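Local structure of receptor-type adenylate cyclase GRESAG 4.1 (Trypanosoma brucei, 1FX2) at residues A40-V45 with C84-W90; L95-R100 with W129-R133. The protein probably converts ATP into 3',5'-cyclic AMP and diphosphate with the help of magnesium, through the cytoplasmic class III cyclase catalytic domain described here. All coordinates share one frame; numbering follows the deposited sequence.

Interaction 1. Residues A40-V45 with C84-W90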
# COMPACT_ATOMS: atom_id res chain seq x y z
N ALA A 40 20.55 18.45 -19.60
CA ALA A 40 19.99 19.32 -18.56
C ALA A 40 19.37 18.45 -17.44
O ALA A 40 19.44 18.81 -16.26
CB ALA A 40 18.96 20.30 -19.14
N HIS A 41 18.70 17.38 -17.88
CA HIS A 41 18.13 16.40 -16.92
C HIS A 41 19.21 15.94 -15.96
O HIS A 41 19.00 15.90 -14.76
CB HIS A 41 17.48 15.22 -17.79
CG HIS A 41 17.34 13.91 -17.08
ND1 HIS A 41 18.40 13.02 -16.97
CD2 HIS A 41 16.24 13.24 -16.64
CE1 HIS A 41 17.94 11.84 -16.51
NE2 HIS A 41 16.63 11.97 -16.28
N HIS A 42 20.35 15.52 -16.50
CA HIS A 42 21.42 15.04 -15.59
C HIS A 42 21.93 16.13 -14.66
O HIS A 42 22.24 15.89 -13.50
CB HIS A 42 22.58 14.49 -16.42
CG HIS A 42 22.42 13.08 -16.87
ND1 HIS A 42 21.26 12.59 -17.42
CD2 HIS A 42 23.29 12.04 -16.88
CE1 HIS A 42 21.42 11.32 -17.77
NE2 HIS A 42 22.64 10.96 -17.43
N ARG A 43 22.08 17.36 -15.18
CA ARG A 43 22.54 18.41 -14.30
C ARG A 43 21.56 18.66 -13.15
O ARG A 43 21.95 18.84 -12.00
CB ARG A 43 22.74 19.69 -15.12
CG ARG A 43 23.90 19.64 -16.02
CD ARG A 43 24.14 21.08 -16.49
NE ARG A 43 23.02 21.63 -17.27
CZ ARG A 43 22.90 21.47 -18.60
NH1 ARG A 43 23.82 20.76 -19.27
NH2 ARG A 43 21.97 22.14 -19.26
N MET A 44 20.24 18.67 -13.45
CA MET A 44 19.24 18.89 -12.39
C MET A 44 19.23 17.71 -11.40
O MET A 44 19.19 17.95 -10.19
CB MET A 44 17.87 19.11 -12.97
CG MET A 44 17.77 20.47 -13.70
SD MET A 44 16.07 20.88 -14.17
CE MET A 44 15.92 19.74 -15.64
N VAL A 45 19.25 16.48 -11.91
CA VAL A 45 19.24 15.32 -10.96
C VAL A 45 20.50 15.39 -10.08
O VAL A 45 20.40 15.20 -8.88
CB VAL A 45 19.11 13.96 -11.76
CG1 VAL A 45 19.27 12.83 -10.78
CG2 VAL A 45 17.73 13.91 -12.49
N CYS A 84 11.37 20.65 -10.03
CA CYS A 84 12.26 21.46 -10.85
C CYS A 84 12.20 21.09 -12.33
O CYS A 84 12.54 21.92 -13.23
CB CYS A 84 13.68 21.47 -10.36
SG CYS A 84 14.45 19.95 -10.41
N PHE A 85 11.89 19.85 -12.64
CA PHE A 85 11.70 19.58 -14.06
C PHE A 85 10.49 20.33 -14.59
O PHE A 85 10.52 20.87 -15.74
CB PHE A 85 11.53 18.07 -14.30
CG PHE A 85 12.83 17.34 -14.46
CD1 PHE A 85 13.80 17.36 -13.48
CD2 PHE A 85 13.06 16.59 -15.65
CE1 PHE A 85 15.01 16.63 -13.63
CE2 PHE A 85 14.27 15.88 -15.79
CZ PHE A 85 15.24 15.91 -14.75
N LEU A 86 9.42 20.46 -13.82
CA LEU A 86 8.23 21.19 -14.26
C LEU A 86 8.59 22.67 -14.44
O LEU A 86 8.15 23.36 -15.39
CB LEU A 86 7.13 21.04 -13.19
CG LEU A 86 5.94 22.01 -13.41
CD1 LEU A 86 5.08 21.52 -14.66
CD2 LEU A 86 5.00 21.80 -12.15
N HIS A 87 9.46 23.17 -13.55
CA HIS A 87 9.81 24.60 -13.59
C HIS A 87 10.84 24.97 -14.62
O HIS A 87 10.86 26.10 -15.11
CB HIS A 87 10.32 25.05 -12.23
CG HIS A 87 9.33 24.82 -11.13
ND1 HIS A 87 9.71 24.67 -9.80
CD2 HIS A 87 7.99 24.62 -11.17
CE1 HIS A 87 8.63 24.38 -9.09
NE2 HIS A 87 7.57 24.35 -9.87
N HIS A 88 11.61 23.99 -15.06
CA HIS A 88 12.67 24.22 -16.04
C HIS A 88 12.16 24.70 -17.41
O HIS A 88 11.19 24.23 -17.88
CB HIS A 88 13.46 22.91 -16.24
CG HIS A 88 14.63 23.02 -17.14
ND1 HIS A 88 15.81 23.64 -16.74
CD2 HIS A 88 14.83 22.56 -18.40
CE1 HIS A 88 16.68 23.54 -17.74
NE2 HIS A 88 16.12 22.90 -18.76
N ASP A 89 12.91 25.62 -18.02
CA ASP A 89 12.58 26.08 -19.38
C ASP A 89 13.35 25.18 -20.34
O ASP A 89 14.58 25.23 -20.50
CB ASP A 89 13.03 27.52 -19.56
CG ASP A 89 12.71 28.03 -20.96
OD1 ASP A 89 12.16 27.28 -21.80
OD2 ASP A 89 12.97 29.21 -21.20
N TRP A 90 12.61 24.31 -20.97
CA TRP A 90 13.17 23.34 -21.92
C TRP A 90 13.43 23.93 -23.30
O TRP A 90 14.03 23.25 -24.15
CB TRP A 90 12.21 22.10 -22.04
CG TRP A 90 12.07 21.34 -20.74
CD1 TRP A 90 11.14 21.57 -19.81
CD2 TRP A 90 12.97 20.36 -20.23
NE1 TRP A 90 11.37 20.80 -18.70
CE2 TRP A 90 12.50 20.04 -18.92
CE3 TRP A 90 14.13 19.75 -20.75
CZ2 TRP A 90 13.16 19.11 -18.10
CZ3 TRP A 90 14.79 18.82 -19.93
CH2 TRP A 90 14.30 18.51 -18.63
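In the class III cyclase catalytic domain, helix 34-51 packs against the C-terminal end of helix 71-87 and the loop that follows it through a Met-aromatic cluster in which Met44 meets Phe85, His88 and Trp90. The methyl CE of Met44 sits over the centre of the Phe85 ring, 3.8 Å from its CE1, and also lies over one face of the His88 imidazole, offset toward the rim. A bend at the last torsion of Met44 (chi3 -76°) turns CE in among the three rings, 3.6 Å from CH2 of Trp90. SD lies 3.8 Å from the carbonyl O of Cys84 and oblique to the Phe85 and His88 rings.

The rim of Phe85 faces His41: CE2 approaches His41 CD2 to 3.4 Å with the ring planes almost perpendicular (86°). The His41 side chain is also about 4 Å from that of Asp62, a predicted magnesium ligand. Trp90 folds back and its NE1-H is donated to the carbonyl O of Phe85 (3.1 Å), while CD2 of His88 lies over the indole face.

The cluster packs on the central sheet: His41 and Phe85 touch Val134 of strand 134-141, and Val45 touches Phe64 and Ile66 of strand 63-68.

Interaction 2. Residues L95-R100 with W129-R133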
# COMPACT_ATOMS: atom_id res chain seq x y z
N LEU A 95 8.64 18.26 -27.04
CA LEU A 95 8.56 17.08 -26.18
C LEU A 95 7.15 16.90 -25.57
O LEU A 95 6.58 15.78 -25.61
CB LEU A 95 9.66 17.38 -25.17
CG LEU A 95 11.04 16.99 -25.71
CD1 LEU A 95 12.12 17.89 -25.15
CD2 LEU A 95 11.37 15.57 -25.47
N ASP A 96 6.53 18.02 -25.15
CA ASP A 96 5.14 17.99 -24.65
C ASP A 96 4.18 17.58 -25.77
O ASP A 96 3.27 16.78 -25.56
CB ASP A 96 4.79 19.33 -24.06
CG ASP A 96 5.51 19.56 -22.76
OD1 ASP A 96 6.60 20.17 -22.73
OD2 ASP A 96 5.00 19.02 -21.74
N ASP A 97 4.41 18.12 -26.97
CA ASP A 97 3.54 17.69 -28.09
C ASP A 97 3.67 16.23 -28.35
O ASP A 97 2.66 15.55 -28.57
CB ASP A 97 3.98 18.46 -29.39
CG ASP A 97 3.58 19.93 -29.36
OD1 ASP A 97 2.84 20.38 -28.49
OD2 ASP A 97 4.10 20.67 -30.22
N SER A 98 4.90 15.67 -28.29
CA SER A 98 5.05 14.22 -28.49
C SER A 98 4.33 13.40 -27.40
O SER A 98 3.60 12.47 -27.75
CB SER A 98 6.52 13.78 -28.45
OG SER A 98 7.14 14.26 -29.68
N TYR A 99 4.47 13.76 -26.13
CA TYR A 99 3.78 12.97 -25.13
C TYR A 99 2.29 13.02 -25.31
O TYR A 99 1.65 11.99 -25.06
CB TYR A 99 4.12 13.51 -23.73
CG TYR A 99 5.50 13.02 -23.21
CD1 TYR A 99 6.47 13.98 -22.79
CD2 TYR A 99 5.79 11.63 -23.05
CE1 TYR A 99 7.67 13.57 -22.24
CE2 TYR A 99 7.01 11.23 -22.49
CZ TYR A 99 7.91 12.23 -22.08
OH TYR A 99 9.12 11.86 -21.49
N ARG A 100 1.74 14.20 -25.62
CA ARG A 100 0.31 14.30 -25.84
C ARG A 100 -0.15 13.44 -27.03
O ARG A 100 -1.15 12.75 -26.88
CB ARG A 100 -0.09 15.76 -25.95
CG ARG A 100 0.05 16.45 -24.61
CD ARG A 100 -0.44 17.86 -24.64
NE ARG A 100 0.54 18.70 -25.36
CZ ARG A 100 0.78 19.97 -25.14
NH1 ARG A 100 0.04 20.66 -24.26
NH2 ARG A 100 1.76 20.54 -25.82
N TRP A 129 2.38 20.11 -16.30
CA TRP A 129 3.26 19.28 -17.14
C TRP A 129 4.09 20.16 -18.00
O TRP A 129 3.65 21.21 -18.51
CB TRP A 129 2.39 18.35 -18.07
CG TRP A 129 1.56 17.31 -17.32
CD1 TRP A 129 0.23 17.40 -17.00
CD2 TRP A 129 2.03 16.07 -16.81
NE1 TRP A 129 -0.11 16.30 -16.24
CE2 TRP A 129 0.98 15.44 -16.16
CE3 TRP A 129 3.27 15.42 -16.90
CZ2 TRP A 129 1.09 14.12 -15.63
CZ3 TRP A 129 3.39 14.13 -16.34
CH2 TRP A 129 2.31 13.50 -15.75
N ASN A 130 5.34 19.73 -18.17
CA ASN A 130 6.30 20.49 -19.00
C ASN A 130 7.59 19.69 -19.16
O ASN A 130 8.26 19.38 -18.15
CB ASN A 130 6.69 21.81 -18.24
CG ASN A 130 7.72 22.69 -18.99
OD1 ASN A 130 7.73 22.79 -20.21
ND2 ASN A 130 8.63 23.31 -18.20
N GLY A 131 7.96 19.43 -20.40
CA GLY A 131 9.23 18.80 -20.69
C GLY A 131 9.32 17.31 -20.46
O GLY A 131 8.33 16.59 -20.58
N LEU A 132 10.56 16.82 -20.24
CA LEU A 132 10.75 15.36 -20.07
C LEU A 132 9.94 14.84 -18.88
O LEU A 132 9.95 15.47 -17.80
CB LEU A 132 12.27 15.13 -19.79
CG LEU A 132 13.17 15.51 -20.94
CD1 LEU A 132 14.62 15.30 -20.40
CD2 LEU A 132 12.95 14.67 -22.23
N ARG A 133 9.28 13.72 -19.04
CA ARG A 133 8.48 13.15 -17.93
C ARG A 133 9.25 11.95 -17.35
O ARG A 133 9.54 10.96 -18.08
CB ARG A 133 7.10 12.68 -18.50
CG ARG A 133 6.22 13.82 -18.99
CD ARG A 133 4.94 13.26 -19.57
NE ARG A 133 4.13 14.40 -20.09
CZ ARG A 133 2.87 14.22 -20.48
NH1 ARG A 133 2.31 13.01 -20.43
NH2 ARG A 133 2.21 15.25 -21.01
O HOH W 1 5.59 16.88 -20.15
O HOH W 2 5.70 22.92 -22.41
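Trp129 lays its CE3 over one face of the Arg133 guanidinium, toward the rim, while CB of Tyr99 covers the centre of the opposite face. Next along the loop, Asn130 brings its CA to 3.4 Å from OD2 of Asp96. A water lies between the OD1 atoms of these two residues, a tentative bridge whose bond to Asp96 is weak. The amide ND2 of Asn130 turns instead to the carbonyl O of Leu86, probably as a hydrogen bond.

Gly131, with positive phi (77°), gives its N-H to Asp96 OD1 at 2.8 Å. This bond is nearly straight (167°) and meets the carboxylate on its syn side. A second water donates to Asp96 OD2 and to Gly131 O and accepts from Arg133 NE (2.9 Å), bridging the two ionic groups, while Tyr125 OH bonds both Asp96 OD2 and Arg133 NH2.

The side chain of Leu132 reaches back to the helix, its CD2 meeting CD2 of Leu95 at 3.7 Å. The carbonyl O atoms of Asn130 and Leu132 bond O2 of a dithiothreitol, probably from the crystallisation liquor, in a pocket lined by this loop. Arg133 then donates its backbone N-H to Tyr99 OH (3.1 Å), a hydroxyl also bonded to Glu21 O. Its side chain, extended from CG to NE, runs antiparallel to Tyr99: CD stands over the ring centre, 3.6 Å from CD1, and the guanidinium and ring planes are 12° apart. A salt bridge to Glu103 and a bond to Thr117 further fix this buried charge.

The contact thus fastens helix 94-109 to the loop between helix 122-128 and strand 134-141. Leu26 of helix 23-29 and Ile20 of strand 13-20 pack against Tyr99 and Leu132, and Leu132 also reaches Met34 and Ala37 of helix 34-51.

From the N terminus, the chain passes through helix 34-51, strands 55-60 and 63-68 and helix 71-87 before interaction 1 closes that excursion by joining the two helices. Interaction 2 opens only after this, at helix 94-109, and closes a second, largely helical loop at the connection into strand 134-141. The two closures therefore follow in series, neither nesting nor crossing. In space they adjoin: CD1 of Leu86 packs 3.5 Å from the backbone N of Trp129, and Leu132 touches both His41 and Trp90. Together they tie helices 34-51, 71-87 and 94-109, through the loop before strand 134-141, to the central sheet beside the pocket occupied by dithiothreitol.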